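Local coordinates for protein design 2L4HC2_9 (Synthetic construct, PDB 5J73), which is a de novo designed helical hairpin that pairs with a second copy of itself, in a design series where modular hydrogen-bond networks are meant to set the specificity of homo-oligomers, at residues Glu33-Ala38 with Leu49-Glu54. Residues are numbered along the deposited sequence; the frame is centred on the assembly and turned at random.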
ATOM      1  N   GLU A  33      -8.952   2.424 -10.847  1.00 63.02           N
ATOM      2  CA  GLU A  33      -9.994   1.968 -11.763  1.00 74.02           C
ATOM      3  C   GLU A  33     -10.073   2.871 -12.994  1.00 67.08           C
ATOM      4  O   GLU A  33     -10.205   2.384 -14.114  1.00 58.59           O
ATOM      5  CB  GLU A  33     -11.353   1.901 -11.068  1.00 61.50           C
ATOM      6  CG  GLU A  33     -12.341   0.967 -11.754  1.00 71.14           C
ATOM      7  CD  GLU A  33     -13.591   0.745 -10.933  1.00 88.55           C
ATOM      8  OE1 GLU A  33     -14.328  -0.228 -11.214  1.00 99.40           O
ATOM      9  OE2 GLU A  33     -13.849   1.560 -10.021  1.00 96.63           O
ATOM     10  N   ARG A  34      -9.999   4.184 -12.786  1.00 61.03           N
ATOM     11  CA  ARG A  34     -10.008   5.124 -13.902  1.00 65.56           C
ATOM     12  C   ARG A  34      -8.794   4.869 -14.795  1.00 69.20           C
ATOM     13  O   ARG A  34      -8.888   4.949 -16.020  1.00 76.64           O
ATOM     14  CB  ARG A  34     -10.015   6.572 -13.409  1.00 63.51           C
ATOM     15  CG  ARG A  34      -9.988   7.598 -14.531  1.00 79.73           C
ATOM     16  CD  ARG A  34      -9.797   9.006 -13.998  1.00 87.54           C
ATOM     17  NE  ARG A  34      -8.465   9.197 -13.429  1.00 97.91           N
ATOM     18  CZ  ARG A  34      -7.367   9.412 -14.147  1.00100.32           C
ATOM     19  NH1 ARG A  34      -7.431   9.457 -15.470  1.00 96.45           N
ATOM     20  NH2 ARG A  34      -6.199   9.577 -13.539  1.00 93.70           N
ATOM     21  N   VAL A  35      -7.660   4.568 -14.173  1.00 66.69           N
ATOM     22  CA  VAL A  35      -6.453   4.219 -14.915  1.00 69.02           C
ATOM     23  C   VAL A  35      -6.684   2.906 -15.650  1.00 66.80           C
ATOM     24  O   VAL A  35      -6.212   2.723 -16.773  1.00 65.75           O
ATOM     25  CB  VAL A  35      -5.215   4.100 -13.983  1.00 55.29           C
ATOM     26  CG1 VAL A  35      -4.109   3.254 -14.621  1.00 44.49           C
ATOM     27  CG2 VAL A  35      -4.689   5.475 -13.601  1.00 58.60           C
ATOM     28  N   LYS A  36      -7.417   1.996 -15.015  1.00 70.92           N
ATOM     29  CA  LYS A  36      -7.708   0.704 -15.623  1.00 77.08           C
ATOM     30  C   LYS A  36      -8.690   0.914 -16.777  1.00 72.46           C
ATOM     31  O   LYS A  36      -8.546   0.319 -17.842  1.00 72.93           O
ATOM     32  CB  LYS A  36      -8.268  -0.279 -14.593  1.00 81.45           C
ATOM     33  CG  LYS A  36      -7.226  -0.764 -13.573  1.00 80.48           C
ATOM     34  CD  LYS A  36      -7.917  -1.311 -12.335  1.00 90.09           C
ATOM     35  CE  LYS A  36      -8.499  -2.701 -12.550  1.00125.91           C
ATOM     36  NZ  LYS A  36      -8.665  -3.360 -11.224  1.00116.61           N
ATOM     37  N   GLU A  37      -9.684   1.777 -16.561  1.00 72.59           N
ATOM     38  CA  GLU A  37     -10.650   2.113 -17.604  1.00 79.61           C
ATOM     39  C   GLU A  37      -9.962   2.821 -18.764  1.00 80.14           C
ATOM     40  O   GLU A  37     -10.232   2.527 -19.928  1.00 74.92           O
ATOM     41  CB  GLU A  37     -11.769   3.000 -17.044  1.00 80.18           C
ATOM     42  CG  GLU A  37     -12.834   3.406 -18.073  1.00 93.13           C
ATOM     43  CD  GLU A  37     -13.617   2.225 -18.626  1.00 99.77           C
ATOM     44  OE1 GLU A  37     -13.578   1.137 -18.015  1.00 97.09           O
ATOM     45  OE2 GLU A  37     -14.269   2.387 -19.680  1.00 97.41           O
ATOM     46  N   ALA A  38      -9.074   3.753 -18.441  1.00 78.54           N
ATOM     47  CA  ALA A  38      -8.334   4.482 -19.462  1.00 74.99           C
ATOM     48  C   ALA A  38      -7.372   3.555 -20.198  1.00 73.40           C
ATOM     49  O   ALA A  38      -7.045   3.783 -21.361  1.00 71.23           O
ATOM     50  CB  ALA A  38      -7.582   5.649 -18.840  1.00 71.65           C
ATOM     51  N   LEU A  49       2.474   5.035 -20.666  1.00 56.13           N
ATOM     52  CA  LEU A  49       3.606   5.317 -19.787  1.00 56.89           C
ATOM     53  C   LEU A  49       3.220   6.284 -18.674  1.00 53.66           C
ATOM     54  O   LEU A  49       3.700   6.172 -17.547  1.00 46.51           O
ATOM     55  CB  LEU A  49       4.777   5.900 -20.586  1.00 53.81           C
ATOM     56  CG  LEU A  49       5.519   4.978 -21.554  1.00 66.03           C
ATOM     57  CD1 LEU A  49       6.416   5.792 -22.471  1.00 63.95           C
ATOM     58  CD2 LEU A  49       6.345   3.963 -20.788  1.00 63.16           C
ATOM     59  N   ASP A  50       2.354   7.235 -19.002  1.00 53.60           N
ATOM     60  CA  ASP A  50       1.904   8.225 -18.036  1.00 48.16           C
ATOM     61  C   ASP A  50       1.105   7.565 -16.919  1.00 47.56           C
ATOM     62  O   ASP A  50       1.231   7.932 -15.751  1.00 40.65           O
ATOM     63  CB  ASP A  50       1.060   9.294 -18.733  1.00 62.67           C
ATOM     64  CG  ASP A  50       0.876  10.535 -17.887  1.00 76.73           C
ATOM     65  OD1 ASP A  50      -0.035  10.547 -17.032  1.00 89.06           O
ATOM     66  OD2 ASP A  50       1.645  11.501 -18.078  1.00 81.63           O
ATOM     67  N   LEU A  51       0.282   6.588 -17.285  1.00 49.08           N
ATOM     68  CA  LEU A  51      -0.511   5.851 -16.310  1.00 47.64           C
ATOM     69  C   LEU A  51       0.380   5.013 -15.396  1.00 43.28           C
ATOM     70  O   LEU A  51       0.112   4.889 -14.200  1.00 38.41           O
ATOM     71  CB  LEU A  51      -1.530   4.956 -17.019  1.00 46.11           C
ATOM     72  CG  LEU A  51      -2.577   5.657 -17.894  1.00 46.81           C
ATOM     73  CD1 LEU A  51      -3.583   4.648 -18.423  1.00 52.14           C
ATOM     74  CD2 LEU A  51      -3.288   6.778 -17.148  1.00 55.76           C
ATOM     75  N   ILE A  52       1.433   4.436 -15.966  1.00 38.36           N
ATOM     76  CA  ILE A  52       2.394   3.643 -15.205  1.00 42.46           C
ATOM     77  C   ILE A  52       3.111   4.505 -14.164  1.00 42.81           C
ATOM     78  O   ILE A  52       3.302   4.080 -13.024  1.00 41.45           O
ATOM     79  CB  ILE A  52       3.419   2.971 -16.147  1.00 40.82           C
ATOM     80  CG1 ILE A  52       2.720   1.873 -16.957  1.00 48.95           C
ATOM     81  CG2 ILE A  52       4.607   2.416 -15.359  1.00 32.38           C
ATOM     82  CD1 ILE A  52       3.612   1.135 -17.941  1.00 51.40           C
ATOM     83  N   ARG A  53       3.507   5.709 -14.563  1.00 38.98           N
ATOM     84  CA  ARG A  53       4.112   6.671 -13.645  1.00 46.74           C
ATOM     85  C   ARG A  53       3.131   7.022 -12.527  1.00 50.70           C
ATOM     86  O   ARG A  53       3.507   7.134 -11.360  1.00 42.54           O
ATOM     87  CB  ARG A  53       4.548   7.926 -14.412  1.00 48.02           C
ATOM     88  CG  ARG A  53       5.843   7.726 -15.190  1.00 58.09           C
ATOM     89  CD  ARG A  53       6.354   8.989 -15.890  1.00 54.83           C
ATOM     90  NE  ARG A  53       6.609  10.118 -14.996  1.00 78.52           N
ATOM     91  CZ  ARG A  53       5.860  11.218 -14.930  1.00 86.18           C
ATOM     92  NH1 ARG A  53       4.797  11.372 -15.712  1.00 68.02           N
ATOM     93  NH2 ARG A  53       6.189  12.187 -14.085  1.00 87.54           N
ATOM     94  N   GLU A  54       1.869   7.187 -12.903  1.00 44.74           N
ATOM     95  CA  GLU A  54       0.819   7.558 -11.968  1.00 44.03           C
ATOM     96  C   GLU A  54       0.600   6.445 -10.935  1.00 50.82           C
ATOM     97  O   GLU A  54       0.450   6.716  -9.744  1.00 50.55           O
ATOM     98  CB  GLU A  54      -0.462   7.871 -12.746  1.00 45.15           C
ATOM     99  CG  GLU A  54      -1.671   8.264 -11.919  1.00 60.48           C
ATOM    100  CD  GLU A  54      -2.831   8.723 -12.796  1.00 83.97           C
ATOM    101  OE1 GLU A  54      -2.671   8.748 -14.036  1.00 79.30           O
ATOM    102  OE2 GLU A  54      -3.903   9.061 -12.254  1.00 87.54           O
TER
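Leu51 reaches across to Val35 where the antiparallel helices 8-39 and 45-78 of the hairpin come together near their connecting loop; the axes of segments 33-38 and 49-54 approach to 10.6 Å at 164°. The two side chains run past each other in opposite senses, and each offers more than one branch: CG1 of Val35 rests on CB of Leu51 at 3.9 Å, while CG2 of Val35 faces CD2 of Leu51 at 4.0 Å. CD1 of Leu51 goes further, toward the opposing backbone, and meets CB of Ala38 at 4.1 Å.

Next to this apolar pair, along the helices, is a charged one. With CG anti to the backbone N (chi1 179°), Glu54 runs extended past Val35, laying its carboxylate carbon CD against Val35 CG2 at 3.8 Å. Arg34 bends at chi3 and crosses it at about a right angle; its NH2 forms a salt bridge with Glu54 OE2, although the uncertain place of OE2 leaves the detailed geometry doubtful. An alanine in place of Glu54 would probably leave Arg34 without this charge partner and uncover CG2 of Val35.

Two such hairpins form a four-helix dimer, Ile52 packing on Ile52 of the second subunit. At this end of the hairpin, buried Val35 and Leu51 meet by apolar contact alone, and the ion pair stays at the more exposed edge, where water can probably share it.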